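Local coordinates for catechol 1,2 dioxygenase (Acinetobacter radioresistens, PDB 2XSU), which probably catalyses the intradiol cleavage of catechol by O2 to cis,cis-muconate, working as an iron(III)-dependent homodimer in the beta-ketoadipate pathway, at residues G220-S224 and H225-F229; W251-A255 and F256-D260. The protein carries 1 engineered substitution. One frame throughout, in Å; residues are numbered along the deposited sequence.

Interaction 1 (G220-S224 and H225-F229); sequences GNRPS and HVHYF. With FE (Fe (III) ion), chain B.
The imidazole of His225 lies with one face toward the guanidinium of Arg222, CZ standing 4.1 Å above the plane of the His225 ring and offset toward its rim. The two groups are not parallel: their planes are 38° apart, and the side chains as a whole cross at about a right angle. The closest approach is Arg222 NH1 to His225 NE2, 3.7 Å, a packing contact and no hydrogen bond, since NE2 is already taken by the metal. A bend at chi3 in the Arg222 chain lets the guanidinium swing back over the ring, and NE then forms a salt bridge with Asp253.

At the edge of the imidazole, His225 ND1 donates to the carbonyl O of Pro223 over 2.8 Å. The bond is nearly straight, 177° at the hydrogen, with the acceptor only 1° out of the ring plane; together with the metal bond, in which NE2 is 2.1 Å from the iron, it helps hold the ring's rotation. Here the strand 221-231 delivers two ligands two residues apart: His227 NE2 binds the same iron(III) at 2.1 Å, and with Tyr167 and Tyr201 the pair completes the two-histidine, two-tyrosine site of the intradiol dioxygenases. A water is the fifth ligand, 2.1 Å from the iron, and it also lies at the edge of the Arg222 guanidinium, in its plane. The His227 ring, stacked with Trp159, meets Arg222 obliquely, its CE1 4.1 Å from Arg222 NH1.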
loop_
_atom_site.group_PDB
_atom_site.type_symbol
_atom_site.label_atom_id
_atom_site.label_comp_id
_atom_site.label_asym_id
_atom_site.label_seq_id
_atom_site.Cartn_x
_atom_site.Cartn_y
_atom_site.Cartn_z
ATOM N N GLY A 220 3.574 12.463 -16.181
ATOM C CA GLY A 220 3.465 12.751 -14.748
ATOM C C GLY A 220 3.688 14.197 -14.377
ATOM O O GLY A 220 4.194 14.489 -13.296
ATOM N N ASN A 221 3.271 15.100 -15.261
ATOM C CA ASN A 221 3.571 16.525 -15.086
ATOM C C ASN A 221 2.419 17.353 -14.508
ATOM O O ASN A 221 1.263 17.133 -14.854
ATOM C CB ASN A 221 3.962 17.147 -16.440
ATOM C CG ASN A 221 5.195 16.492 -17.063
ATOM O OD1 ASN A 221 5.113 15.912 -18.159
ATOM N ND2 ASN A 221 6.311 16.548 -16.364
ATOM N N ARG A 222 2.769 18.360 -13.695
ATOM C CA ARG A 222 1.814 19.382 -13.245
ATOM C C ARG A 222 2.233 20.748 -13.823
ATOM O O ARG A 222 3.432 21.021 -13.921
ATOM C CB ARG A 222 1.780 19.500 -11.717
ATOM C CG ARG A 222 1.485 18.192 -11.018
ATOM C CD ARG A 222 0.883 18.443 -9.677
ATOM N NE ARG A 222 -0.443 19.015 -9.774
ATOM C CZ ARG A 222 -1.091 19.568 -8.760
ATOM N NH1 ARG A 222 -0.522 19.653 -7.551
ATOM N NH2 ARG A 222 -2.296 20.059 -8.957
ATOM N N PRO A 223 1.255 21.590 -14.210
ATOM C CA PRO A 223 1.585 22.992 -14.567
ATOM C C PRO A 223 2.055 23.745 -13.333
ATOM O O PRO A 223 1.768 23.333 -12.178
ATOM C CB PRO A 223 0.253 23.578 -15.045
ATOM C CG PRO A 223 -0.782 22.816 -14.186
ATOM C CD PRO A 223 -0.205 21.395 -14.095
ATOM N N SER A 224 2.743 24.854 -13.564
ATOM C CA SER A 224 3.174 25.751 -12.465
ATOM C C SER A 224 1.966 26.161 -11.607
ATOM O O SER A 224 0.844 26.398 -12.118
ATOM C CB SER A 224 3.815 26.996 -13.033
ATOM O OG SER A 224 2.866 27.651 -13.847
ATOM N N HIS A 225 2.191 26.234 -10.286
ATOM C CA HIS A 225 1.095 26.559 -9.355
ATOM C C HIS A 225 1.664 26.986 -7.996
ATOM O O HIS A 225 2.817 26.697 -7.662
ATOM C CB HIS A 225 0.167 25.327 -9.135
ATOM C CG HIS A 225 0.886 24.115 -8.604
ATOM N ND1 HIS A 225 1.563 23.230 -9.424
ATOM C CD2 HIS A 225 1.049 23.649 -7.334
ATOM C CE1 HIS A 225 2.109 22.275 -8.688
ATOM N NE2 HIS A 225 1.808 22.494 -7.417
ATOM N N VAL A 226 0.838 27.690 -7.232
ATOM C CA VAL A 226 1.156 28.027 -5.835
ATOM C C VAL A 226 0.007 27.507 -4.968
ATOM O O VAL A 226 -1.179 27.758 -5.257
ATOM C CB VAL A 226 1.315 29.577 -5.667
ATOM C CG1 VAL A 226 1.509 29.960 -4.174
ATOM C CG2 VAL A 226 2.501 30.095 -6.526
ATOM N N HIS A 227 0.354 26.777 -3.905
ATOM C CA HIS A 227 -0.636 26.195 -3.002
ATOM C C HIS A 227 -1.059 27.191 -1.925
ATOM O O HIS A 227 -0.228 27.981 -1.456
ATOM C CB HIS A 227 0.037 25.014 -2.268
ATOM C CG HIS A 227 0.357 23.845 -3.139
ATOM N ND1 HIS A 227 -0.580 22.878 -3.425
ATOM C CD2 HIS A 227 1.509 23.444 -3.752
ATOM C CE1 HIS A 227 -0.031 21.942 -4.191
ATOM N NE2 HIS A 227 1.226 22.275 -4.430
ATOM N N TYR A 228 -2.313 27.079 -1.471
ATOM C CA TYR A 228 -2.858 27.891 -0.381
ATOM C C TYR A 228 -3.667 27.072 0.618
ATOM O O TYR A 228 -4.512 26.273 0.215
ATOM C CB TYR A 228 -3.835 28.927 -0.940
ATOM C CG TYR A 228 -3.250 30.122 -1.612
ATOM C CD1 TYR A 228 -2.639 30.011 -2.866
ATOM C CD2 TYR A 228 -3.357 31.403 -1.024
ATOM C CE1 TYR A 228 -2.105 31.134 -3.497
ATOM C CE2 TYR A 228 -2.842 32.541 -1.669
ATOM C CZ TYR A 228 -2.218 32.383 -2.910
ATOM O OH TYR A 228 -1.688 33.456 -3.565
ATOM N N PHE A 229 -3.414 27.286 1.919
ATOM C CA PHE A 229 -4.472 27.121 2.945
ATOM C C PHE A 229 -4.876 28.526 3.394
ATOM O O PHE A 229 -3.997 29.348 3.686
ATOM C CB PHE A 229 -3.983 26.412 4.220
ATOM C CG PHE A 229 -3.716 24.934 4.095
ATOM C CD1 PHE A 229 -4.645 24.069 3.491
ATOM C CD2 PHE A 229 -2.554 24.381 4.645
ATOM C CE1 PHE A 229 -4.404 22.686 3.409
ATOM C CE2 PHE A 229 -2.319 23.011 4.575
ATOM C CZ PHE A 229 -3.239 22.156 3.943
HETATM FE FE FE B . 2.566 21.392 -5.763
HETATM O O HOH W 1 2.331 19.452 -4.879
#

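Interaction 2 (W251-A255 and F256-D260); sequences WDDFA and FATRD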
loop_
_atom_site.group_PDB
_atom_site.type_symbol
_atom_site.label_atom_id
_atom_site.label_comp_id
_atom_site.label_asym_id
_atom_site.label_seq_id
_atom_site.Cartn_x
_atom_site.Cartn_y
_atom_site.Cartn_z
ATOM N N TRP A 251 -4.125 22.691 -18.767
ATOM C CA TRP A 251 -5.366 21.915 -18.844
ATOM C C TRP A 251 -5.084 20.424 -19.122
ATOM O O TRP A 251 -5.955 19.679 -19.622
ATOM C CB TRP A 251 -6.307 22.572 -19.871
ATOM C CG TRP A 251 -6.810 23.898 -19.365
ATOM C CD1 TRP A 251 -6.445 25.139 -19.801
ATOM C CD2 TRP A 251 -7.789 24.096 -18.341
ATOM N NE1 TRP A 251 -7.134 26.107 -19.095
ATOM C CE2 TRP A 251 -7.961 25.493 -18.189
ATOM C CE3 TRP A 251 -8.524 23.230 -17.521
ATOM C CZ2 TRP A 251 -8.853 26.047 -17.264
ATOM C CZ3 TRP A 251 -9.431 23.790 -16.593
ATOM C CH2 TRP A 251 -9.572 25.185 -16.478
ATOM N N ASP A 252 -3.871 19.994 -18.750
ATOM C CA ASP A 252 -3.393 18.611 -18.921
ATOM C C ASP A 252 -2.571 18.241 -17.661
ATOM O O ASP A 252 -1.515 17.615 -17.759
ATOM C CB ASP A 252 -2.525 18.517 -20.185
ATOM C CG ASP A 252 -2.187 17.084 -20.618
ATOM O OD1 ASP A 252 -2.933 16.120 -20.330
ATOM O OD2 ASP A 252 -1.144 16.947 -21.302
ATOM N N ASP A 253 -3.051 18.655 -16.490
ATOM C CA ASP A 253 -2.423 18.335 -15.193
ATOM C C ASP A 253 -2.609 16.854 -14.879
ATOM O O ASP A 253 -3.750 16.389 -14.916
ATOM C CB ASP A 253 -3.143 19.189 -14.125
ATOM C CG ASP A 253 -2.603 19.008 -12.706
ATOM O OD1 ASP A 253 -1.569 18.350 -12.453
ATOM O OD2 ASP A 253 -3.234 19.593 -11.790
ATOM N N PHE A 254 -1.525 16.132 -14.582
ATOM C CA PHE A 254 -1.628 14.670 -14.303
ATOM C C PHE A 254 -2.410 14.403 -13.004
ATOM O O PHE A 254 -2.811 13.261 -12.762
ATOM C CB PHE A 254 -0.236 13.995 -14.289
ATOM C CG PHE A 254 0.333 13.784 -12.911
ATOM C CD1 PHE A 254 0.412 12.505 -12.375
ATOM C CD2 PHE A 254 0.774 14.861 -12.140
ATOM C CE1 PHE A 254 0.936 12.323 -11.078
ATOM C CE2 PHE A 254 1.292 14.683 -10.839
ATOM C CZ PHE A 254 1.367 13.407 -10.321
ATOM N N ALA A 255 -2.599 15.443 -12.176
ATOM C CA ALA A 255 -3.410 15.320 -10.939
ATOM C C ALA A 255 -4.762 16.062 -11.012
ATOM O O ALA A 255 -5.500 16.119 -10.038
ATOM C CB ALA A 255 -2.575 15.722 -9.712
ATOM N N PHE A 256 -5.109 16.573 -12.193
ATOM C CA PHE A 256 -6.484 17.087 -12.441
ATOM C C PHE A 256 -6.968 18.214 -11.525
ATOM O O PHE A 256 -8.168 18.279 -11.200
ATOM C CB PHE A 256 -7.486 15.890 -12.445
ATOM C CG PHE A 256 -6.975 14.743 -13.222
ATOM C CD1 PHE A 256 -7.041 14.768 -14.616
ATOM C CD2 PHE A 256 -6.347 13.666 -12.579
ATOM C CE1 PHE A 256 -6.514 13.712 -15.386
ATOM C CE2 PHE A 256 -5.806 12.598 -13.341
ATOM C CZ PHE A 256 -5.888 12.655 -14.747
ATOM N N ALA A 257 -6.070 19.114 -11.141
ATOM C CA ALA A 257 -6.385 20.135 -10.137
ATOM C C ALA A 257 -6.849 21.468 -10.714
ATOM O O ALA A 257 -7.441 22.276 -9.984
ATOM C CB ALA A 257 -5.178 20.357 -9.233
ATOM N N THR A 258 -6.582 21.725 -11.997
ATOM C CA THR A 258 -6.913 23.031 -12.566
ATOM C C THR A 258 -8.433 23.216 -12.630
ATOM O O THR A 258 -9.188 22.268 -12.957
ATOM C CB THR A 258 -6.310 23.168 -13.983
ATOM O OG1 THR A 258 -4.920 22.870 -13.924
ATOM C CG2 THR A 258 -6.437 24.589 -14.549
ATOM N N ARG A 259 -8.877 24.430 -12.300
ATOM C CA ARG A 259 -10.302 24.816 -12.315
ATOM C C ARG A 259 -10.485 26.212 -12.807
ATOM O O ARG A 259 -9.659 27.082 -12.540
ATOM C CB ARG A 259 -10.868 24.913 -10.875
ATOM C CG ARG A 259 -10.894 23.665 -10.114
ATOM C CD ARG A 259 -11.674 23.927 -8.862
ATOM N NE ARG A 259 -13.107 23.953 -9.113
ATOM C CZ ARG A 259 -13.994 23.463 -8.259
ATOM N NH1 ARG A 259 -13.580 22.940 -7.105
ATOM N NH2 ARG A 259 -15.298 23.477 -8.568
ATOM N N ASP A 260 -11.631 26.455 -13.450
ATOM C CA ASP A 260 -12.062 27.823 -13.670
ATOM C C ASP A 260 -12.145 28.552 -12.326
ATOM O O ASP A 260 -12.645 28.029 -11.318
ATOM C CB ASP A 260 -13.446 27.844 -14.348
ATOM C CG ASP A 260 -13.419 27.328 -15.782
ATOM O OD1 ASP A 260 -12.334 27.271 -16.419
ATOM O OD2 ASP A 260 -14.522 26.978 -16.288
HETATM O O HOH W 2 -3.179 22.340 -11.775
#
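Trp251 spreads its indole against Thr258, whose methyl CG2 sits over the face of the six-membered ring, 3.6 Å from its centroid and 9° off the normal, a clear CH-pi contact. CG2 reaches it because it is anti to the backbone N of Thr258; the same rotation leaves OG1 beside that N, where it hydrogen-bonds to Leu250 O. At CH2 of the same six-membered ring, Asp260 approaches obliquely, its OD1 3.5 Å from Trp251 CH2, with carboxylate and ring planes 72° apart.

The other half of the contact turns on Asp253. OD1, already paired with Arg222, accepts from Ala255 N at 3.1 Å, while OD2 accepts from Ala257 N at 2.9 Å. Ala255 N comes from well above the carboxylate plane and Ala257 N at a slant to it. A water donates to OD2 and to Thr258 OG1, tying the two halves together. The several bonds hold the carboxylate's orientation and would probably favour its charged form. Phe256, meanwhile, folds back over the peptides before it: Asp253 O and Phe254 C lie over one ring face, and CE2 comes 3.1 Å from Phe254 O. On the dimer side this ring packs on Met19 of the second subunit. Phe256 N closes the turn onto Asp253 O at 3.0 Å, making a type I beta turn from Asp253 to Phe256, with the Asp253 carboxylate adding the Asx turn.

Overall arrangement
Interaction 1 comes first along the chain, on the interrupted strand 221-231 and the residues at its break; the chain then returns through strand 238-244, its hairpin partner, and enters the loop before strand 263-269 that holds interaction 2. Their centres are about 9 Å apart and they touch directly. Arg222 NE reaches Asp253 OD1 at 3.0 Å, a probable backbone hydrogen bond links Asn221 O to Phe254 N, and Arg222 CG packs on Phe254 CE2. Asp253 thus lies in the second shell of the iron site, probably helping to place the arginine that lies against the ligand His225. Both lie in the dioxygenase domain, interaction 1 on a strand of its mixed sheet and interaction 2 in a loop beside it.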